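Local atomic coordinates of 5-formyl-3-hydroxy-2-methylpyridine 4-carboxylate 5-dehydrogenase (Mesorhizobium japonicum MAFF 303099, PDB entry 4OM8), a protein that oxidises the pyridoxine breakdown intermediate 5-formyl-3-hydroxy-2-methylpyridine-4-carboxylate with NAD(+) to a dicarboxylate, and can also reduce it with NADH to 4-pyridoxic acid. Residues His137-Pro142 with Phe185-Val190; Ile145-Val150 with Leu174-Lys179; Ile118-Leu123 with Glu149-Glu154. All coordinates share one frame; numbering follows the deposited sequence.

How the interactions relate
Strand 147-151 is common to the three contacts, and its E149 joins interactions 1 and 2. Interaction 2 pairs this strand with 174-178, the last strand of the Rossmann sheet, while interaction 3 packs the strand's C-terminal end and the following turn against helix 120-123; the two share E149 and V150. From the strand E149 reaches into interaction 1, where its OE1 lies 2.7 Å from H137 ND1 and its OE2 2.9 Å from E187 N. Interaction 1 thus joins the NAD-binding domain to the start of helix 187-203 beside the nicotinamide. The centres of interactions 1 and 2 are about 8 Å apart, whereas that of interaction 3 lies about 14 Å from interaction 1.

Interaction 1 (His137-Pro142 with Phe185-Val190); sequences HWSNPP and FVENRV. With NAD (nicotinamide-adenine-dinucleotide), chain C.
S139 and E187 form the direct hydrogen bond between these segments: the serine hydroxyl donates to the syn lone pair of the carboxylate, with S139 OG 2.5 Å from E187 OE2. With CG swung opposite its backbone N (chi1 178°) and an extended chain, E187 reaches across from the first turn of helix 187-203. Its other oxygen, OE1, sits at the edge of the H137 imidazole, 3.2 Å from H137 CE1, with carboxylate and ring planes 88° apart. F185 completes this close-packed part, turning its edge to one face of H137 in a T-shaped pair whose centroids are 5.8 Å apart. On the cofactor side the two segments meet through water. Water 1 accepts from N188 ND2 and bonds H137 NE2, while water 2 donates to W138 O and E187 OE1. With an alanine here instead of E187, the S139 hydroxyl would probably lose its partner and water 2 one of its acceptors. H137 ND1 is also hydrogen-bonded to E149 and NE2 also to S116, and H137 NE2 lies 3.7 Å from C5N of NAD. Such an orientation of the histidine beside the nicotinamide is consistent with its inferred importance for catalysis.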
loop_
_atom_site.group_PDB
_atom_site.type_symbol
_atom_site.label_atom_id
_atom_site.label_comp_id
_atom_site.label_asym_id
_atom_site.label_seq_id
_atom_site.Cartn_x
_atom_site.Cartn_y
_atom_site.Cartn_z
ATOM N N HIS A 137 -5.030 -19.077 -0.653
ATOM C CA HIS A 137 -4.736 -18.109 -1.692
ATOM C C HIS A 137 -3.407 -17.415 -1.420
ATOM O O HIS A 137 -3.301 -16.580 -0.529
ATOM C CB HIS A 137 -5.872 -17.095 -1.792
ATOM C CG HIS A 137 -5.641 -16.036 -2.816
ATOM N ND1 HIS A 137 -5.496 -14.710 -2.480
ATOM C CD2 HIS A 137 -5.520 -16.105 -4.163
ATOM C CE1 HIS A 137 -5.303 -14.001 -3.578
ATOM N NE2 HIS A 137 -5.319 -14.822 -4.615
ATOM N N TRP A 138 -2.398 -17.813 -2.184
ATOM C CA TRP A 138 -1.065 -17.250 -2.096
ATOM C C TRP A 138 -0.982 -15.961 -2.893
ATOM O O TRP A 138 -1.912 -15.611 -3.623
ATOM C CB TRP A 138 -0.039 -18.244 -2.625
ATOM C CG TRP A 138 0.052 -19.548 -1.876
ATOM C CD1 TRP A 138 -0.924 -20.505 -1.737
ATOM C CD2 TRP A 138 1.207 -20.050 -1.205
ATOM N NE1 TRP A 138 -0.442 -21.570 -1.001
ATOM C CE2 TRP A 138 0.862 -21.311 -0.660
ATOM C CE3 TRP A 138 2.502 -19.554 -1.001
ATOM C CZ2 TRP A 138 1.771 -22.080 0.065
ATOM C CZ3 TRP A 138 3.401 -20.315 -0.269
ATOM C CH2 TRP A 138 3.032 -21.568 0.252
ATOM N N SER A 139 0.134 -15.254 -2.751
ATOM C CA SER A 139 0.373 -14.038 -3.528
ATOM C C SER A 139 1.679 -14.137 -4.312
ATOM O O SER A 139 2.592 -14.854 -3.915
ATOM C CB SER A 139 0.401 -12.808 -2.610
ATOM O OG SER A 139 -0.883 -12.538 -2.053
ATOM N N ASN A 140 1.762 -13.420 -5.431
ATOM C CA ASN A 140 2.947 -13.482 -6.283
ATOM C C ASN A 140 3.992 -12.464 -5.846
ATOM O O ASN A 140 3.661 -11.295 -5.693
ATOM C CB ASN A 140 2.543 -13.234 -7.735
ATOM C CG ASN A 140 3.701 -13.387 -8.698
ATOM O OD1 ASN A 140 4.536 -14.278 -8.553
ATOM N ND2 ASN A 140 3.734 -12.531 -9.714
ATOM N N PRO A 141 5.248 -12.897 -5.629
ATOM C CA PRO A 141 5.808 -14.249 -5.746
ATOM C C PRO A 141 5.552 -15.071 -4.492
ATOM O O PRO A 141 5.732 -14.585 -3.381
ATOM C CB PRO A 141 7.320 -13.993 -5.950
ATOM C CG PRO A 141 7.438 -12.487 -6.200
ATOM C CD PRO A 141 6.310 -11.901 -5.412
ATOM N N PRO A 142 5.148 -16.336 -4.665
ATOM C CA PRO A 142 4.667 -17.121 -3.520
ATOM C C PRO A 142 5.746 -17.490 -2.499
ATOM O O PRO A 142 5.398 -17.806 -1.362
ATOM C CB PRO A 142 4.087 -18.373 -4.188
ATOM C CG PRO A 142 4.853 -18.484 -5.469
ATOM C CD PRO A 142 5.051 -17.076 -5.936
ATOM N N PHE A 185 -12.113 -12.359 -1.914
ATOM C CA PHE A 185 -11.709 -12.598 -0.521
ATOM C C PHE A 185 -11.400 -11.257 0.166
ATOM O O PHE A 185 -12.265 -10.382 0.174
ATOM C CB PHE A 185 -10.540 -13.585 -0.482
ATOM C CG PHE A 185 -10.772 -14.813 -1.329
ATOM C CD1 PHE A 185 -11.979 -15.497 -1.270
ATOM C CD2 PHE A 185 -9.793 -15.268 -2.197
ATOM C CE1 PHE A 185 -12.200 -16.615 -2.049
ATOM C CE2 PHE A 185 -10.007 -16.374 -2.989
ATOM C CZ PHE A 185 -11.208 -17.062 -2.910
ATOM N N VAL A 186 -10.214 -11.063 0.740
ATOM C CA VAL A 186 -9.913 -9.755 1.341
ATOM C C VAL A 186 -8.861 -8.989 0.551
ATOM O O VAL A 186 -9.085 -7.821 0.183
ATOM C CB VAL A 186 -9.456 -9.896 2.812
ATOM C CG1 VAL A 186 -8.897 -8.566 3.343
ATOM C CG2 VAL A 186 -10.644 -10.368 3.650
ATOM N N GLU A 187 -7.730 -9.639 0.281
ATOM C CA GLU A 187 -6.580 -8.968 -0.340
ATOM C C GLU A 187 -6.965 -8.289 -1.650
ATOM O O GLU A 187 -6.753 -7.082 -1.837
ATOM C CB GLU A 187 -5.446 -9.969 -0.585
ATOM C CG GLU A 187 -4.240 -9.373 -1.253
ATOM C CD GLU A 187 -3.300 -10.448 -1.752
ATOM O OE1 GLU A 187 -3.776 -11.375 -2.438
ATOM O OE2 GLU A 187 -2.092 -10.378 -1.452
ATOM N N ASN A 188 -7.535 -9.046 -2.574
ATOM C CA ASN A 188 -7.798 -8.448 -3.870
ATOM C C ASN A 188 -8.995 -7.500 -3.831
ATOM O O ASN A 188 -9.092 -6.623 -4.682
ATOM C CB ASN A 188 -7.963 -9.528 -4.937
ATOM C CG ASN A 188 -6.616 -9.974 -5.477
ATOM O OD1 ASN A 188 -5.721 -9.145 -5.635
ATOM N ND2 ASN A 188 -6.448 -11.278 -5.721
ATOM N N ARG A 189 -9.871 -7.617 -2.830
ATOM C CA ARG A 189 -10.922 -6.606 -2.682
ATOM C C ARG A 189 -10.321 -5.258 -2.325
ATOM O O ARG A 189 -10.650 -4.225 -2.922
ATOM C CB ARG A 189 -11.937 -7.000 -1.610
ATOM C CG ARG A 189 -12.821 -8.161 -2.018
ATOM C CD ARG A 189 -13.956 -8.375 -1.026
ATOM N NE ARG A 189 -14.975 -7.336 -1.032
ATOM C CZ ARG A 189 -16.062 -7.360 -1.796
ATOM N NH1 ARG A 189 -16.286 -8.367 -2.627
ATOM N NH2 ARG A 189 -16.940 -6.365 -1.711
ATOM N N VAL A 190 -9.427 -5.262 -1.344
ATOM C CA VAL A 190 -8.827 -4.010 -0.935
ATOM C C VAL A 190 -7.930 -3.479 -2.065
ATOM O O VAL A 190 -7.930 -2.277 -2.357
ATOM C CB VAL A 190 -8.050 -4.165 0.385
ATOM C CG1 VAL A 190 -7.366 -2.861 0.762
ATOM C CG2 VAL A 190 -8.997 -4.593 1.506
HETATM P PA NAD C . -0.417 -19.855 -14.952
HETATM O O1A NAD C . -1.281 -19.692 -16.191
HETATM O O2A NAD C . 0.927 -19.150 -14.853
HETATM O O5B NAD C . -0.167 -21.431 -14.739
HETATM C C5B NAD C . -1.213 -22.393 -14.882
HETATM C C4B NAD C . -0.562 -23.755 -15.075
HETATM O O4B NAD C . -1.558 -24.775 -14.992
HETATM C C3B NAD C . 0.095 -23.864 -16.451
HETATM O O3B NAD C . 1.476 -24.222 -16.314
HETATM C C2B NAD C . -0.713 -24.949 -17.152
HETATM O O2B NAD C . 0.041 -25.754 -18.071
HETATM C C1B NAD C . -1.214 -25.763 -15.975
HETATM N N9A NAD C . -2.393 -26.608 -16.229
HETATM C C8A NAD C . -3.439 -26.356 -17.033
HETATM N N7A NAD C . -4.341 -27.368 -16.977
HETATM C C5A NAD C . -3.871 -28.286 -16.116
HETATM C C6A NAD C . -4.314 -29.590 -15.595
HETATM N N6A NAD C . -5.487 -30.144 -15.988
HETATM N N1A NAD C . -3.509 -30.218 -14.710
HETATM C C2A NAD C . -2.340 -29.689 -14.309
HETATM N N3A NAD C . -1.875 -28.507 -14.743
HETATM C C4A NAD C . -2.584 -27.780 -15.633
HETATM O O3 NAD C . -1.368 -19.535 -13.690
HETATM P PN NAD C . -0.919 -18.897 -12.282
HETATM O O1N NAD C . -0.716 -17.403 -12.447
HETATM O O2N NAD C . 0.176 -19.707 -11.624
HETATM O O5D NAD C . -2.256 -19.092 -11.420
HETATM C C5D NAD C . -2.751 -20.393 -11.078
HETATM C C4D NAD C . -3.928 -20.202 -10.129
HETATM O O4D NAD C . -3.475 -19.410 -9.035
HETATM C C3D NAD C . -5.074 -19.427 -10.761
HETATM O O3D NAD C . -6.280 -19.875 -10.136
HETATM C C2D NAD C . -4.824 -17.991 -10.342
HETATM O O2D NAD C . -6.037 -17.238 -10.243
HETATM C C1D NAD C . -4.208 -18.180 -8.966
HETATM N N1N NAD C . -3.313 -17.095 -8.530
HETATM C C2N NAD C . -2.557 -16.386 -9.393
HETATM C C3N NAD C . -1.711 -15.382 -8.915
HETATM C C7N NAD C . -0.868 -14.527 -9.824
HETATM O O7N NAD C . -0.478 -14.929 -10.910
HETATM N N7N NAD C . -0.583 -13.297 -9.400
HETATM C C4N NAD C . -1.648 -15.126 -7.550
HETATM C C5N NAD C . -2.428 -15.883 -6.688
HETATM C C6N NAD C . -3.248 -16.873 -7.210
HETATM O O HOH W 1 -4.105 -12.604 -6.699
HETATM O O HOH W 2 -2.621 -12.783 -4.576
#

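Interaction 2 (Ile145-Val150 with Leu174-Lys179); sequences IPMIEV and LPVVVK
E149 and V176 are paired across neighbouring parallel strands, and their side chains cross at a slant; the ladder belongs to a beta-alpha-beta crossover: strand 147-151, helix 158-170, strand 174-178. Five hydrogen bonds hold it. I148 bonds to L174 and V176, V150 to V176 and V178, and L174 N to P146 O; the bond from I148 N to L174 O measures 3.0 Å and that from V150 N to V176 O 2.8 Å. The short strand axes diverge by 28°.

The E149 side chain rises from the face that also carries M147, L174 and V176. Its CB lies 4.1 Å from V178 CG2, and chi1 -65° sets CG anti to the carbonyl carbon, beside V176 CG2 at 3.7 Å. That same methyl meets M147 SD at 3.8 Å, at about a right angle to the methionine chain. Farther out, E149 OE2 passes 3.8 Å from V178 CG2. On the other face V150 CG2 approaches P175 CB at 4.3 Å, under the cover of I168 from helix 158-170.

Valine methyls of strand 174-178 thus line the aliphatic part of a buried acid whose oxygens are both satisfied: OE1 by H137 ND1, OE2 by the backbone amides of V186 and E187. Gripped at both oxygens, the carboxylate probably has little freedom to rotate, which is consistent with its holding H137 in place.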
loop_
_atom_site.group_PDB
_atom_site.type_symbol
_atom_site.label_atom_id
_atom_site.label_comp_id
_atom_site.label_asym_id
_atom_site.label_seq_id
_atom_site.Cartn_x
_atom_site.Cartn_y
_atom_site.Cartn_z
ATOM N N ILE A 145 6.119 -13.284 -0.790
ATOM C CA ILE A 145 5.028 -12.707 0.001
ATOM C C ILE A 145 4.661 -13.690 1.117
ATOM O O ILE A 145 4.270 -14.819 0.824
ATOM C CB ILE A 145 3.765 -12.415 -0.842
ATOM C CG1 ILE A 145 4.119 -11.780 -2.193
ATOM C CG2 ILE A 145 2.744 -11.570 -0.023
ATOM C CD1 ILE A 145 4.913 -10.496 -2.077
ATOM N N PRO A 146 4.775 -13.274 2.393
ATOM C CA PRO A 146 4.638 -14.260 3.477
ATOM C C PRO A 146 3.212 -14.525 3.953
ATOM O O PRO A 146 2.992 -15.365 4.831
ATOM C CB PRO A 146 5.463 -13.645 4.605
ATOM C CG PRO A 146 5.287 -12.160 4.402
ATOM C CD PRO A 146 5.237 -11.961 2.886
ATOM N N MET A 147 2.261 -13.811 3.370
ATOM C CA MET A 147 0.874 -13.866 3.800
ATOM C C MET A 147 0.047 -14.723 2.859
ATOM O O MET A 147 0.141 -14.583 1.639
ATOM C CB MET A 147 0.320 -12.437 3.874
ATOM C CG MET A 147 -1.124 -12.308 4.372
ATOM S SD MET A 147 -2.393 -12.647 3.132
ATOM C CE MET A 147 -2.009 -11.490 1.815
ATOM N N ILE A 148 -0.756 -15.612 3.440
ATOM C CA ILE A 148 -1.655 -16.492 2.703
ATOM C C ILE A 148 -3.053 -16.400 3.277
ATOM O O ILE A 148 -3.223 -16.472 4.494
ATOM C CB ILE A 148 -1.163 -17.965 2.774
ATOM C CG1 ILE A 148 0.228 -18.091 2.145
ATOM C CG2 ILE A 148 -2.132 -18.891 2.065
ATOM C CD1 ILE A 148 0.914 -19.430 2.431
ATOM N N GLU A 149 -4.045 -16.229 2.401
ATOM C CA GLU A 149 -5.446 -16.225 2.825
ATOM C C GLU A 149 -6.006 -17.642 2.887
ATOM O O GLU A 149 -5.781 -18.437 1.974
ATOM C CB GLU A 149 -6.299 -15.392 1.871
ATOM C CG GLU A 149 -5.958 -13.896 1.858
ATOM C CD GLU A 149 -6.786 -13.165 0.839
ATOM O OE1 GLU A 149 -6.611 -13.442 -0.364
ATOM O OE2 GLU A 149 -7.612 -12.327 1.250
ATOM N N VAL A 150 -6.748 -17.941 3.947
ATOM C CA VAL A 150 -7.416 -19.234 4.096
ATOM C C VAL A 150 -8.922 -18.988 4.080
ATOM O O VAL A 150 -9.429 -18.240 4.927
ATOM C CB VAL A 150 -6.997 -19.931 5.399
ATOM C CG1 VAL A 150 -7.607 -21.322 5.456
ATOM C CG2 VAL A 150 -5.469 -20.026 5.486
ATOM N N LEU A 174 2.369 -16.417 7.394
ATOM C CA LEU A 174 1.344 -15.622 8.062
ATOM C C LEU A 174 -0.023 -15.878 7.453
ATOM O O LEU A 174 -0.375 -15.296 6.423
ATOM C CB LEU A 174 1.692 -14.139 7.968
ATOM C CG LEU A 174 3.096 -13.736 8.412
ATOM C CD1 LEU A 174 3.353 -12.270 8.094
ATOM C CD2 LEU A 174 3.266 -13.976 9.900
ATOM N N PRO A 175 -0.805 -16.755 8.083
ATOM C CA PRO A 175 -2.135 -17.015 7.535
ATOM C C PRO A 175 -3.138 -15.979 7.991
ATOM O O PRO A 175 -3.044 -15.494 9.117
ATOM C CB PRO A 175 -2.483 -18.382 8.118
ATOM C CG PRO A 175 -1.808 -18.374 9.462
ATOM C CD PRO A 175 -0.555 -17.516 9.318
ATOM N N VAL A 176 -4.097 -15.653 7.129
ATOM C CA VAL A 176 -5.234 -14.852 7.566
ATOM C C VAL A 176 -6.513 -15.575 7.165
ATOM O O VAL A 176 -6.670 -16.024 6.030
ATOM C CB VAL A 176 -5.213 -13.411 6.997
ATOM C CG1 VAL A 176 -4.005 -12.647 7.522
ATOM C CG2 VAL A 176 -5.235 -13.410 5.485
ATOM N N VAL A 177 -7.414 -15.714 8.128
ATOM C CA VAL A 177 -8.659 -16.416 7.887
ATOM C C VAL A 177 -9.720 -15.448 7.368
ATOM O O VAL A 177 -10.024 -14.427 8.007
ATOM C CB VAL A 177 -9.143 -17.120 9.167
ATOM C CG1 VAL A 177 -10.510 -17.731 8.950
ATOM C CG2 VAL A 177 -8.140 -18.205 9.581
ATOM N N VAL A 178 -10.259 -15.772 6.197
ATOM C CA VAL A 178 -11.305 -14.994 5.560
ATOM C C VAL A 178 -12.604 -15.720 5.867
ATOM O O VAL A 178 -12.787 -16.871 5.472
ATOM C CB VAL A 178 -11.070 -14.863 4.054
ATOM C CG1 VAL A 178 -12.249 -14.129 3.363
ATOM C CG2 VAL A 178 -9.734 -14.152 3.799
ATOM N N LYS A 179 -13.478 -15.046 6.613
ATOM C CA LYS A 179 -14.602 -15.698 7.292
ATOM C C LYS A 179 -15.872 -15.755 6.471
ATOM O O LYS A 179 -16.854 -16.359 6.895
ATOM C CB LYS A 179 -14.878 -14.990 8.622
ATOM C CG LYS A 179 -13.716 -15.102 9.598
ATOM C CD LYS A 179 -13.813 -14.127 10.765
ATOM C CE LYS A 179 -14.607 -14.695 11.922
ATOM N NZ LYS A 179 -14.595 -13.734 13.066
#

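Interaction 3 (Ile118-Leu123 with Glu149-Glu154); sequences IPITKL and EVIAGE
I120 and T121, in the first turn of helix 120-123, pack against the end of strand 147-151 and the turn that follows it, within the Rossmann-type NAD-binding domain. The helix follows strand 110-113; strand 133-137 lies between that strand and 147-151 in the sheet and runs antiparallel to 147-151, at whose C-terminal end the contact is made. P119 occupies the N-cap position of the helix.

Van der Waals contacts come mainly from I120, whose two branches divide the work. CG1, turned away from the carbonyl carbon (chi1 -54°), approaches the strand, 3.6 Å from I151 O, and forms the apolar pair with I151 CB at 4.2 Å; the two isoleucine side chains cross at about a right angle. CG2 lies over the backbone of the turn, 3.6 Å from G153 N. I151 in turn packs on F185 and on V178 of the neighbouring strand, so I120 adds to a hydrophobic cluster already begun there.

Main-chain packing is closest at G153, whose CA is 4.2 Å from T121 CA. Glycine lets the helix come this near, for a beta carbon built on G153 would fall within 2.9 Å of T121 N.

Polar contacts centre on the T121 hydroxyl. The amide of E154 donates to it with an angle of 156° at the hydrogen, while D181 OD2 gives OG1 a second partner; the other oxygen of D181 accepts from I120 N. One aspartate thus holds both the backbone and a side chain of the helix's first turn. The T121 and E154 side chains run alongside each other in the same direction, with T121 CG2 3.9 Å from E154 CB. Across this junction, T121 OG1 stands 2.9 Å from E154 N and 3.5 Å from G153 CA.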
loop_
_atom_site.group_PDB
_atom_site.type_symbol
_atom_site.label_atom_id
_atom_site.label_comp_id
_atom_site.label_asym_id
_atom_site.label_seq_id
_atom_site.Cartn_x
_atom_site.Cartn_y
_atom_site.Cartn_z
ATOM N N ILE A 118 -12.680 -17.383 -8.124
ATOM C CA ILE A 118 -13.778 -18.336 -8.168
ATOM C C ILE A 118 -14.176 -18.704 -6.742
ATOM O O ILE A 118 -13.327 -19.090 -5.944
ATOM C CB ILE A 118 -13.385 -19.584 -8.965
ATOM C CG1 ILE A 118 -12.917 -19.166 -10.371
ATOM C CG2 ILE A 118 -14.557 -20.562 -9.034
ATOM C CD1 ILE A 118 -12.273 -20.272 -11.175
ATOM N N PRO A 119 -15.471 -18.579 -6.407
ATOM C CA PRO A 119 -15.881 -18.868 -5.029
ATOM C C PRO A 119 -15.543 -20.290 -4.618
ATOM O O PRO A 119 -15.727 -21.230 -5.402
ATOM C CB PRO A 119 -17.402 -18.668 -5.050
ATOM C CG PRO A 119 -17.670 -17.833 -6.243
ATOM C CD PRO A 119 -16.598 -18.129 -7.244
ATOM N N ILE A 120 -15.037 -20.443 -3.402
ATOM C CA ILE A 120 -14.720 -21.775 -2.894
ATOM C C ILE A 120 -16.007 -22.591 -2.846
ATOM O O ILE A 120 -16.003 -23.800 -3.064
ATOM C CB ILE A 120 -14.065 -21.702 -1.496
ATOM C CG1 ILE A 120 -12.838 -20.770 -1.525
ATOM C CG2 ILE A 120 -13.656 -23.082 -1.015
ATOM C CD1 ILE A 120 -11.858 -21.046 -2.670
ATOM N N THR A 121 -17.121 -21.905 -2.598
ATOM C CA THR A 121 -18.427 -22.558 -2.555
ATOM C C THR A 121 -18.782 -23.228 -3.887
ATOM O O THR A 121 -19.389 -24.318 -3.910
ATOM C CB THR A 121 -19.504 -21.542 -2.175
ATOM O OG1 THR A 121 -19.238 -21.079 -0.849
ATOM C CG2 THR A 121 -20.898 -22.161 -2.231
ATOM N N LYS A 122 -18.390 -22.601 -4.993
ATOM C CA LYS A 122 -18.600 -23.207 -6.304
ATOM C C LYS A 122 -17.627 -24.349 -6.559
ATOM O O LYS A 122 -18.013 -25.411 -7.047
ATOM C CB LYS A 122 -18.468 -22.164 -7.409
ATOM C CG LYS A 122 -19.679 -21.274 -7.553
ATOM C CD LYS A 122 -19.557 -20.391 -8.778
ATOM C CE LYS A 122 -20.737 -19.431 -8.859
ATOM N NZ LYS A 122 -20.706 -18.625 -10.107
ATOM N N LEU A 123 -16.365 -24.140 -6.206
ATOM C CA LEU A 123 -15.339 -25.148 -6.463
ATOM C C LEU A 123 -15.641 -26.459 -5.750
ATOM O O LEU A 123 -15.470 -27.535 -6.328
ATOM C CB LEU A 123 -13.968 -24.624 -6.041
ATOM C CG LEU A 123 -13.450 -23.467 -6.905
ATOM C CD1 LEU A 123 -12.098 -22.987 -6.386
ATOM C CD2 LEU A 123 -13.349 -23.909 -8.363
ATOM N N GLU A 149 -4.045 -16.229 2.401
ATOM C CA GLU A 149 -5.446 -16.225 2.825
ATOM C C GLU A 149 -6.006 -17.642 2.887
ATOM O O GLU A 149 -5.781 -18.437 1.974
ATOM C CB GLU A 149 -6.299 -15.392 1.871
ATOM C CG GLU A 149 -5.958 -13.896 1.858
ATOM C CD GLU A 149 -6.786 -13.165 0.839
ATOM O OE1 GLU A 149 -6.611 -13.442 -0.364
ATOM O OE2 GLU A 149 -7.612 -12.327 1.250
ATOM N N VAL A 150 -6.748 -17.941 3.947
ATOM C CA VAL A 150 -7.416 -19.234 4.096
ATOM C C VAL A 150 -8.922 -18.988 4.080
ATOM O O VAL A 150 -9.429 -18.240 4.927
ATOM C CB VAL A 150 -6.997 -19.931 5.399
ATOM C CG1 VAL A 150 -7.607 -21.322 5.456
ATOM C CG2 VAL A 150 -5.469 -20.026 5.486
ATOM N N ILE A 151 -9.626 -19.568 3.110
ATOM C CA ILE A 151 -11.037 -19.239 2.900
ATOM C C ILE A 151 -11.968 -20.438 2.850
ATOM O O ILE A 151 -11.939 -21.222 1.906
ATOM C CB ILE A 151 -11.248 -18.450 1.592
ATOM C CG1 ILE A 151 -10.186 -17.352 1.436
ATOM C CG2 ILE A 151 -12.662 -17.869 1.542
ATOM C CD1 ILE A 151 -9.053 -17.696 0.458
ATOM N N ALA A 152 -12.851 -20.536 3.833
ATOM C CA ALA A 152 -13.882 -21.558 3.777
ATOM C C ALA A 152 -14.953 -21.246 2.743
ATOM O O ALA A 152 -15.423 -20.110 2.628
ATOM C CB ALA A 152 -14.524 -21.714 5.134
ATOM N N GLY A 153 -15.362 -22.265 1.992
ATOM C CA GLY A 153 -16.609 -22.186 1.250
ATOM C C GLY A 153 -17.759 -22.541 2.183
ATOM O O GLY A 153 -17.536 -22.881 3.345
ATOM N N GLU A 154 -18.986 -22.469 1.675
ATOM C CA GLU A 154 -20.157 -22.720 2.502
ATOM C C GLU A 154 -20.128 -24.093 3.178
ATOM O O GLU A 154 -20.631 -24.243 4.295
ATOM C CB GLU A 154 -21.422 -22.571 1.658
ATOM C CG GLU A 154 -22.710 -22.681 2.447
ATOM C CD GLU A 154 -22.960 -21.480 3.339
ATOM O OE1 GLU A 154 -22.296 -20.437 3.154
ATOM O OE2 GLU A 154 -23.836 -21.578 4.224
HETATM O O HOH W 3 -20.495 -18.872 1.476
#